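BDI_3064 protein (Parabacteroides distasonis ATCC 8503, PDB 5Z06) catalyses exo-type hydrolysis of linear beta-1,2-glucan and beta-1,2-glucooligosaccharides of four or more units, releasing sophorose from the non-reducing end. Local coordinates at residues S14-D19 with N657-L662; Y20-A25 with F593-Q598; R317-A322 with D373-K378. One frame throughout, in Å; residues are numbered along the deposited sequence.

Interaction 1 of 3, residues S14-D19 with N657-L662. With GOL (glycerol), chain E.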
loop_
_atom_site.group_PDB
_atom_site.type_symbol
_atom_site.label_atom_id
_atom_site.label_comp_id
_atom_site.label_asym_id
_atom_site.label_seq_id
_atom_site.Cartn_x
_atom_site.Cartn_y
_atom_site.Cartn_z
ATOM N N SER A 14 -6.437 15.754 3.090
ATOM C CA SER A 14 -5.058 15.481 3.466
ATOM C C SER A 14 -5.116 14.444 4.560
ATOM O O SER A 14 -5.812 14.650 5.563
ATOM C CB SER A 14 -4.382 16.734 3.978
ATOM O OG SER A 14 -3.025 16.501 4.215
ATOM N N LEU A 15 -4.428 13.321 4.359
ATOM C CA LEU A 15 -4.288 12.317 5.410
ATOM C C LEU A 15 -3.390 12.799 6.530
ATOM O O LEU A 15 -3.463 12.285 7.633
ATOM C CB LEU A 15 -3.772 10.989 4.837
ATOM C CG LEU A 15 -4.697 10.332 3.799
ATOM C CD1 LEU A 15 -4.104 9.050 3.237
ATOM C CD2 LEU A 15 -6.063 10.052 4.421
ATOM N N MET A 16 -2.549 13.788 6.252
ATOM C CA MET A 16 -1.758 14.440 7.293
ATOM C C MET A 16 -2.368 15.782 7.680
ATOM O O MET A 16 -2.964 16.456 6.860
ATOM C CB MET A 16 -0.307 14.633 6.823
ATOM C CG MET A 16 0.436 13.342 6.551
ATOM S SD MET A 16 0.503 12.241 7.979
ATOM C CE MET A 16 2.184 12.443 8.547
ATOM N N LYS A 17 -2.199 16.162 8.943
ATOM C CA LYS A 17 -2.582 17.480 9.398
ATOM C C LYS A 17 -1.528 18.464 8.992
ATOM O O LYS A 17 -0.466 18.089 8.493
ATOM C CB LYS A 17 -2.745 17.513 10.916
ATOM C CG LYS A 17 -3.943 16.716 11.376
ATOM C CD LYS A 17 -3.924 16.457 12.870
ATOM C CE LYS A 17 -4.878 15.313 13.214
ATOM N NZ LYS A 17 -4.628 14.815 14.596
ATOM N N GLY A 18 -1.867 19.733 9.194
ATOM C CA GLY A 18 -0.927 20.836 9.153
ATOM C C GLY A 18 -0.731 21.398 7.773
ATOM O O GLY A 18 -1.048 22.528 7.525
ATOM N N ASP A 19 -0.188 20.584 6.886
ATOM C CA ASP A 19 0.112 20.988 5.536
ATOM C C ASP A 19 0.011 19.804 4.582
ATOM O O ASP A 19 -0.008 18.660 5.006
ATOM C CB ASP A 19 1.519 21.585 5.482
ATOM C CG ASP A 19 2.596 20.628 5.994
ATOM O OD1 ASP A 19 2.986 19.668 5.301
ATOM O OD2 ASP A 19 3.086 20.850 7.102
ATOM N N ASN A 657 6.113 15.281 6.057
ATOM C CA ASN A 657 4.683 15.294 6.390
ATOM C C ASN A 657 3.820 14.636 5.296
ATOM O O ASN A 657 2.921 15.240 4.704
ATOM C CB ASN A 657 4.169 16.697 6.712
ATOM C CG ASN A 657 2.856 16.642 7.447
ATOM O OD1 ASN A 657 2.689 15.795 8.286
ATOM N ND2 ASN A 657 1.907 17.484 7.085
ATOM N N TRP A 658 4.136 13.366 5.072
ATOM C CA TRP A 658 3.529 12.538 4.054
ATOM C C TRP A 658 3.115 11.193 4.671
ATOM O O TRP A 658 3.800 10.638 5.516
ATOM C CB TRP A 658 4.540 12.317 2.934
ATOM C CG TRP A 658 4.056 11.428 1.856
ATOM C CD1 TRP A 658 3.361 11.783 0.743
ATOM C CD2 TRP A 658 4.213 10.017 1.799
ATOM N NE1 TRP A 658 3.085 10.675 -0.019
ATOM C CE2 TRP A 658 3.605 9.577 0.605
ATOM C CE3 TRP A 658 4.821 9.081 2.636
ATOM C CZ2 TRP A 658 3.585 8.249 0.231
ATOM C CZ3 TRP A 658 4.801 7.770 2.270
ATOM C CH2 TRP A 658 4.187 7.361 1.071
ATOM N N VAL A 659 1.986 10.683 4.231
ATOM C CA VAL A 659 1.609 9.303 4.475
ATOM C C VAL A 659 1.061 8.729 3.183
ATOM O O VAL A 659 0.468 9.418 2.369
ATOM C CB VAL A 659 0.617 9.171 5.655
ATOM C CG1 VAL A 659 -0.697 9.867 5.352
ATOM C CG2 VAL A 659 0.376 7.697 6.006
ATOM N N SER A 660 1.294 7.453 2.997
ATOM C CA SER A 660 0.884 6.780 1.804
ATOM C C SER A 660 -0.621 6.816 1.666
ATOM O O SER A 660 -1.339 6.637 2.655
ATOM C CB SER A 660 1.337 5.333 1.857
ATOM O OG SER A 660 0.903 4.677 0.722
ATOM N N PRO A 661 -1.117 7.037 0.429
ATOM C CA PRO A 661 -2.569 6.954 0.204
ATOM C C PRO A 661 -3.087 5.536 0.013
ATOM O O PRO A 661 -4.254 5.374 -0.274
ATOM C CB PRO A 661 -2.762 7.761 -1.079
ATOM C CG PRO A 661 -1.459 7.615 -1.815
ATOM C CD PRO A 661 -0.379 7.342 -0.808
ATOM N N LEU A 662 -2.251 4.511 0.190
ATOM C CA LEU A 662 -2.637 3.152 -0.154
ATOM C C LEU A 662 -2.280 2.147 0.921
ATOM O O LEU A 662 -1.472 2.409 1.827
ATOM C CB LEU A 662 -2.022 2.728 -1.517
ATOM C CG LEU A 662 -0.526 2.886 -1.795
ATOM C CD1 LEU A 662 0.318 1.884 -1.029
ATOM C CD2 LEU A 662 -0.268 2.673 -3.270
HETATM C C1 GOL E . 0.073 12.482 2.098
HETATM O O1 GOL E . 0.014 13.759 2.741
HETATM C C2 GOL E . -0.915 12.218 0.956
HETATM O O2 GOL E . -0.553 10.985 0.332
HETATM C C3 GOL E . -2.343 11.948 1.411
HETATM O O3 GOL E . -3.034 13.152 1.744
HETATM O O HOH W 1 0.710 16.353 3.658
#
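N657 meets the loop of K17 and D19 with both N-H groups of one amide. ND2 donates to K17 O at 2.8 Å, almost in line with that carbonyl, and to D19 OD1 at 3.0 Å from above the carboxylate plane; both acceptors lie near the amide plane, which fixes its rotation. CG stands anti to the backbone N (chi1 -162°), carrying the amide across to the loop, while OD1 rests 3.4 Å from M16 CE. The other carboxylate oxygen of D19 forms a salt bridge with R37. One water is hydrogen-bonded to N657 O, D19 O and glycerol O1. The side chain of W658 leaves the backbone on the side away from the loop, yet its CD1 lies 3.6 Å from glycerol C1. V659 packs tightly, CG1 being 3.3 Å from L15 CB and 3.7 Å from M16 SD. Its carbonyl accepts from glycerol O2, and L15 N donates to glycerol O3. S660 O lies 3.7 Å from L15 CD1, and S660 OG accepts from L662 N in an ST turn. Strand 658-659 is an outer member of a three-stranded antiparallel sheet; F641 of helix 639-642 touches M16 and V659, and the loop runs between strands 9-11 and 23-28.

Interaction 2 of 3, residues Y20-A25 with F593-Q598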
loop_
_atom_site.group_PDB
_atom_site.type_symbol
_atom_site.label_atom_id
_atom_site.label_comp_id
_atom_site.label_asym_id
_atom_site.label_seq_id
_atom_site.Cartn_x
_atom_site.Cartn_y
_atom_site.Cartn_z
ATOM N N TYR A 20 -0.025 20.111 3.289
ATOM C CA TYR A 20 -0.382 19.147 2.278
ATOM C C TYR A 20 0.806 18.890 1.364
ATOM O O TYR A 20 1.285 19.777 0.643
ATOM C CB TYR A 20 -1.594 19.598 1.467
ATOM C CG TYR A 20 -2.064 18.499 0.543
ATOM C CD1 TYR A 20 -2.386 17.237 1.056
ATOM C CD2 TYR A 20 -2.134 18.683 -0.841
ATOM C CE1 TYR A 20 -2.781 16.204 0.224
ATOM C CE2 TYR A 20 -2.552 17.647 -1.670
ATOM C CZ TYR A 20 -2.864 16.405 -1.119
ATOM O OH TYR A 20 -3.252 15.334 -1.878
ATOM N N PHE A 21 1.273 17.656 1.405
ATOM C CA PHE A 21 2.494 17.314 0.768
ATOM C C PHE A 21 2.418 17.654 -0.701
ATOM O O PHE A 21 3.324 18.263 -1.225
ATOM C CB PHE A 21 2.859 15.826 0.954
ATOM C CG PHE A 21 4.062 15.461 0.175
ATOM C CD1 PHE A 21 5.311 15.668 0.698
ATOM C CD2 PHE A 21 3.944 15.026 -1.124
ATOM C CE1 PHE A 21 6.443 15.402 -0.046
ATOM C CE2 PHE A 21 5.071 14.767 -1.881
ATOM C CZ PHE A 21 6.323 14.945 -1.339
ATOM N N TYR A 22 1.314 17.293 -1.334
ATOM C CA TYR A 22 1.152 17.457 -2.776
ATOM C C TYR A 22 0.614 18.834 -3.125
ATOM O O TYR A 22 -0.399 18.965 -3.804
ATOM C CB TYR A 22 0.204 16.399 -3.298
ATOM C CG TYR A 22 0.759 15.014 -3.166
ATOM C CD1 TYR A 22 1.727 14.552 -4.044
ATOM C CD2 TYR A 22 0.330 14.171 -2.158
ATOM C CE1 TYR A 22 2.240 13.270 -3.929
ATOM C CE2 TYR A 22 0.845 12.901 -2.036
ATOM C CZ TYR A 22 1.776 12.453 -2.928
ATOM O OH TYR A 22 2.242 11.189 -2.768
ATOM N N SER A 23 1.299 19.853 -2.638
ATOM C CA SER A 23 0.991 21.209 -2.983
ATOM C C SER A 23 2.260 22.006 -2.924
ATOM O O SER A 23 3.271 21.591 -2.355
ATOM C CB SER A 23 -0.033 21.815 -2.033
ATOM O OG SER A 23 0.484 21.881 -0.729
ATOM N N GLN A 24 2.194 23.164 -3.530
ATOM C CA GLN A 24 3.288 24.085 -3.494
ATOM C C GLN A 24 2.656 25.432 -3.191
ATOM O O GLN A 24 1.518 25.699 -3.576
ATOM C CB GLN A 24 4.034 24.058 -4.819
ATOM C CG GLN A 24 5.294 24.910 -4.857
ATOM C CD GLN A 24 6.011 24.870 -6.210
ATOM O OE1 GLN A 24 5.496 24.323 -7.201
ATOM N NE2 GLN A 24 7.206 25.460 -6.254
ATOM N N ALA A 25 3.379 26.256 -2.458
ATOM C CA ALA A 25 2.973 27.629 -2.245
ATOM C C ALA A 25 4.236 28.438 -2.047
ATOM O O ALA A 25 5.090 28.096 -1.234
ATOM C CB ALA A 25 2.031 27.751 -1.069
ATOM N N PHE A 593 6.668 5.783 -2.311
ATOM C CA PHE A 593 6.765 7.055 -1.628
ATOM C C PHE A 593 5.945 8.040 -2.468
ATOM O O PHE A 593 4.991 7.636 -3.112
ATOM C CB PHE A 593 8.253 7.412 -1.431
ATOM C CG PHE A 593 8.519 8.666 -0.620
ATOM C CD1 PHE A 593 7.714 9.023 0.477
ATOM C CD2 PHE A 593 9.586 9.512 -0.979
ATOM C CE1 PHE A 593 7.976 10.175 1.196
ATOM C CE2 PHE A 593 9.835 10.676 -0.279
ATOM C CZ PHE A 593 9.035 10.998 0.819
ATOM N N ALA A 594 6.323 9.307 -2.486
ATOM C CA ALA A 594 5.474 10.383 -2.955
ATOM C C ALA A 594 5.242 10.318 -4.461
ATOM O O ALA A 594 4.149 10.540 -4.927
ATOM C CB ALA A 594 6.123 11.709 -2.597
ATOM N N TRP A 595 6.311 10.030 -5.189
ATOM C CA TRP A 595 6.322 10.009 -6.647
ATOM C C TRP A 595 6.825 8.725 -7.286
ATOM O O TRP A 595 6.673 8.558 -8.484
ATOM C CB TRP A 595 7.220 11.144 -7.131
ATOM C CG TRP A 595 6.773 12.449 -6.569
ATOM C CD1 TRP A 595 7.355 13.148 -5.560
ATOM C CD2 TRP A 595 5.627 13.187 -6.970
ATOM N NE1 TRP A 595 6.644 14.300 -5.318
ATOM C CE2 TRP A 595 5.575 14.344 -6.167
ATOM C CE3 TRP A 595 4.636 12.988 -7.945
ATOM C CZ2 TRP A 595 4.563 15.299 -6.287
ATOM C CZ3 TRP A 595 3.619 13.934 -8.065
ATOM C CH2 TRP A 595 3.603 15.086 -7.249
ATOM N N ASN A 596 7.444 7.842 -6.514
ATOM C CA ASN A 596 8.077 6.655 -7.080
ATOM C C ASN A 596 8.213 5.578 -6.033
ATOM O O ASN A 596 8.056 5.823 -4.828
ATOM C CB ASN A 596 9.475 6.989 -7.601
ATOM C CG ASN A 596 10.307 7.735 -6.569
ATOM O OD1 ASN A 596 10.800 7.153 -5.591
ATOM N ND2 ASN A 596 10.452 9.041 -6.772
ATOM N N TYR A 597 8.534 4.388 -6.515
ATOM C CA TYR A 597 8.885 3.288 -5.667
ATOM C C TYR A 597 10.270 3.553 -5.112
ATOM O O TYR A 597 11.118 4.151 -5.771
ATOM C CB TYR A 597 8.873 2.012 -6.467
ATOM C CG TYR A 597 9.365 0.789 -5.726
ATOM C CD1 TYR A 597 8.538 0.121 -4.801
ATOM C CD2 TYR A 597 10.640 0.286 -5.964
ATOM C CE1 TYR A 597 8.981 -1.023 -4.152
ATOM C CE2 TYR A 597 11.100 -0.850 -5.303
ATOM C CZ TYR A 597 10.262 -1.513 -4.416
ATOM O OH TYR A 597 10.712 -2.639 -3.770
ATOM N N GLN A 598 10.498 3.104 -3.897
ATOM C CA GLN A 598 11.827 3.185 -3.299
ATOM C C GLN A 598 12.085 1.943 -2.473
ATOM O O GLN A 598 11.177 1.445 -1.796
ATOM C CB GLN A 598 11.972 4.449 -2.457
ATOM C CG GLN A 598 10.846 4.714 -1.479
ATOM C CD GLN A 598 11.121 5.933 -0.610
ATOM O OE1 GLN A 598 11.723 6.907 -1.048
ATOM N NE2 GLN A 598 10.668 5.882 0.627
#
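Y22 and W595 form an edge-to-face pair that, with F21, makes an aromatic cluster between the start of strand 23-28 and the turn of the hairpin 590-592/597-599. The backbone makes an inverse gamma turn centred on Y22. Its CB does not itself point at the hairpin; with CG anti to the carbonyl carbon (chi1 -66°), the ring swings back so that its outer atoms reach across. Over the centre of one ring face sits F21 CD2, from the preceding residue. CD1 is the first atom to touch the partner, 3.7 Å from W595 CZ2, and CE1 follows over the same indole face, displaced toward its rim. The ring planes stand 81° apart with centroids separated by 5.3 Å, the evidence for a T-shaped contact in which tyrosine supplies the edge. CE1 is also 3.5 Å from A594 O, which lies near the tyrosine plane. F21 adds a second approach: its CE2 is 3.3 Å from A594 CB, and W595 NE1 comes to the edge of the phenylalanine ring, though these two rings meet obliquely. P74 and Q71 also touch W595, and F21 packs edge-to-face with W658. At the tip, Y22 OH has two partners, the indole NE1 of W658 and the backbone of A594: the hydroxyl donates to A594 O over 3.0 Å, in the carbonyl plane and on a lone pair, with a C=O...OH angle of 110°.

Interaction 3 of 3, residues R317-A322 with D373-K378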
loop_
_atom_site.group_PDB
_atom_site.type_symbol
_atom_site.label_atom_id
_atom_site.label_comp_id
_atom_site.label_asym_id
_atom_site.label_seq_id
_atom_site.Cartn_x
_atom_site.Cartn_y
_atom_site.Cartn_z
ATOM N N ARG A 317 -5.717 -0.879 -9.066
ATOM C CA ARG A 317 -6.521 -1.596 -10.039
ATOM C C ARG A 317 -7.542 -2.389 -9.282
ATOM O O ARG A 317 -7.233 -3.017 -8.276
ATOM C CB ARG A 317 -5.683 -2.557 -10.868
ATOM C CG ARG A 317 -4.650 -1.849 -11.708
ATOM C CD ARG A 317 -5.297 -0.974 -12.772
ATOM N NE ARG A 317 -4.239 -0.449 -13.618
ATOM C CZ ARG A 317 -3.694 -1.103 -14.639
ATOM N NH1 ARG A 317 -4.118 -2.319 -14.987
ATOM N NH2 ARG A 317 -2.719 -0.530 -15.325
ATOM N N ASN A 318 -8.768 -2.324 -9.759
ATOM C CA ASN A 318 -9.855 -3.036 -9.154
ATOM C C ASN A 318 -9.716 -4.550 -9.379
ATOM O O ASN A 318 -10.089 -5.368 -8.512
ATOM C CB ASN A 318 -11.170 -2.493 -9.715
ATOM C CG ASN A 318 -12.379 -3.181 -9.131
ATOM O OD1 ASN A 318 -13.223 -3.726 -9.863
ATOM N ND2 ASN A 318 -12.465 -3.184 -7.805
ATOM N N ASP A 319 -9.186 -4.932 -10.535
ATOM C CA ASP A 319 -9.223 -6.332 -10.971
ATOM C C ASP A 319 -7.898 -7.046 -10.909
ATOM O O ASP A 319 -7.855 -8.267 -10.987
ATOM C CB ASP A 319 -9.744 -6.420 -12.404
ATOM C CG ASP A 319 -11.150 -5.859 -12.554
ATOM O OD1 ASP A 319 -11.916 -5.815 -11.566
ATOM O OD2 ASP A 319 -11.482 -5.464 -13.677
ATOM N N MET A 320 -6.817 -6.302 -10.753
ATOM C CA MET A 320 -5.515 -6.890 -10.874
ATOM C C MET A 320 -5.059 -7.410 -9.540
ATOM O O MET A 320 -4.952 -6.654 -8.581
ATOM C CB MET A 320 -4.525 -5.861 -11.395
ATOM C CG MET A 320 -3.185 -6.429 -11.734
ATOM S SD MET A 320 -2.113 -5.102 -12.281
ATOM C CE MET A 320 -1.731 -4.301 -10.719
ATOM N N ILE A 321 -4.762 -8.703 -9.503
ATOM C CA ILE A 321 -4.162 -9.331 -8.338
ATOM C C ILE A 321 -2.682 -9.527 -8.532
ATOM O O ILE A 321 -2.187 -9.620 -9.650
ATOM C CB ILE A 321 -4.881 -10.619 -7.900
ATOM C CG1 ILE A 321 -4.800 -11.748 -8.927
ATOM C CG2 ILE A 321 -6.311 -10.291 -7.548
ATOM C CD1 ILE A 321 -3.692 -12.737 -8.661
ATOM N N ALA A 322 -1.970 -9.477 -7.418
ATOM C CA ALA A 322 -0.531 -9.689 -7.390
ATOM C C ALA A 322 -0.357 -11.080 -6.797
ATOM O O ALA A 322 -0.883 -11.371 -5.730
ATOM C CB ALA A 322 0.150 -8.646 -6.532
ATOM N N ASP A 373 -5.341 -10.603 -14.017
ATOM C CA ASP A 373 -6.644 -9.990 -13.932
ATOM C C ASP A 373 -7.521 -11.049 -13.285
ATOM O O ASP A 373 -7.752 -12.111 -13.854
ATOM C CB ASP A 373 -7.139 -9.548 -15.323
ATOM C CG ASP A 373 -8.466 -8.826 -15.279
ATOM O OD1 ASP A 373 -9.354 -9.201 -14.488
ATOM O OD2 ASP A 373 -8.641 -7.887 -16.065
ATOM N N GLY A 374 -7.990 -10.744 -12.077
ATOM C CA GLY A 374 -8.790 -11.659 -11.282
ATOM C C GLY A 374 -10.100 -12.070 -11.912
ATOM O O GLY A 374 -10.626 -13.108 -11.593
ATOM N N THR A 375 -10.627 -11.241 -12.799
ATOM C CA THR A 375 -11.862 -11.520 -13.493
ATOM C C THR A 375 -11.662 -12.413 -14.700
ATOM O O THR A 375 -12.613 -12.996 -15.164
ATOM C CB THR A 375 -12.532 -10.214 -13.978
ATOM O OG1 THR A 375 -11.690 -9.556 -14.930
ATOM C CG2 THR A 375 -12.808 -9.262 -12.808
ATOM N N THR A 376 -10.443 -12.493 -15.236
ATOM C CA THR A 376 -10.198 -13.282 -16.464
ATOM C C THR A 376 -9.163 -14.413 -16.388
ATOM O O THR A 376 -9.152 -15.271 -17.265
ATOM C CB THR A 376 -9.786 -12.365 -17.618
ATOM O OG1 THR A 376 -8.466 -11.840 -17.381
ATOM C CG2 THR A 376 -10.792 -11.226 -17.790
ATOM N N GLY A 377 -8.287 -14.405 -15.376
ATOM C CA GLY A 377 -7.161 -15.327 -15.327
ATOM C C GLY A 377 -6.020 -14.910 -16.248
ATOM O O GLY A 377 -5.010 -15.623 -16.341
ATOM N N LYS A 378 -6.149 -13.753 -16.906
ATOM C CA LYS A 378 -5.168 -13.319 -17.898
ATOM C C LYS A 378 -4.115 -12.477 -17.200
ATOM O O LYS A 378 -4.425 -11.619 -16.359
ATOM C CB LYS A 378 -5.807 -12.492 -19.029
ATOM C CG LYS A 378 -6.857 -13.213 -19.885
ATOM C CD LYS A 378 -6.376 -14.538 -20.462
ATOM C CE LYS A 378 -5.103 -14.364 -21.295
ATOM N NZ LYS A 378 -4.584 -15.684 -21.749
#
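D319 and G374 join the two segments through one direct backbone bond at the end of a two-stranded antiparallel sheet, 320-322 with 371-373: G374 N donates to D319 O at 2.7 Å, with an N-H...O angle of 165°. Next to it M320 and D373 are a non-hydrogen-bonded pair, their CA atoms 4.5 Å apart. Around this core the side chains touch lightly. D373 OD1 approaches D319 CB at 3.5 Å, and the methyl CG2 of T375 lies 3.8 Å from D319 OD1, the two side chains crossing at a slant. What positions D373 is an Asx turn: with CG anti to the backbone N (chi1 -177°), OD1 accepts from T375 N at 2.9 Å, nearly along its C-O axis. T375 OG1 also donates to OD1, over a distance so short as modelled that its length is doubtful. Were D373 replaced by an alanine, T375 N and OG1 would probably lose this acceptor, and the turn beside D319 would be less firmly set. Further out, T376 OG1 accepts from K378 N in an ST turn, and D373 O receives both T376 N, at 3.0 Å, and G377 N, at 2.8 Å.

Overall arrangement
Interactions 1 and 2 form one continuous patch, their centres about 10 Å apart, where consecutive parts of the N-terminal chain meet the C-terminal half. They touch through a probable hydrogen bond, W658 NE1 to Y22 OH at 2.9 Å, and through packing such as S14 OG against Y20 CD1. The glycerol held by interaction 1 also comes within about 3 Å of the Y22 side chain; probably from the crystallisation liquor, it may mark a pocket here. The calcium ion lies about 10 Å from the L15 side chain, so the two do not touch; N52, one of its ligands, is hydrogen-bonded to S14 N. Interaction 3 stands apart, its centre about 29 Å from interaction 1 and 28 Å from interaction 2.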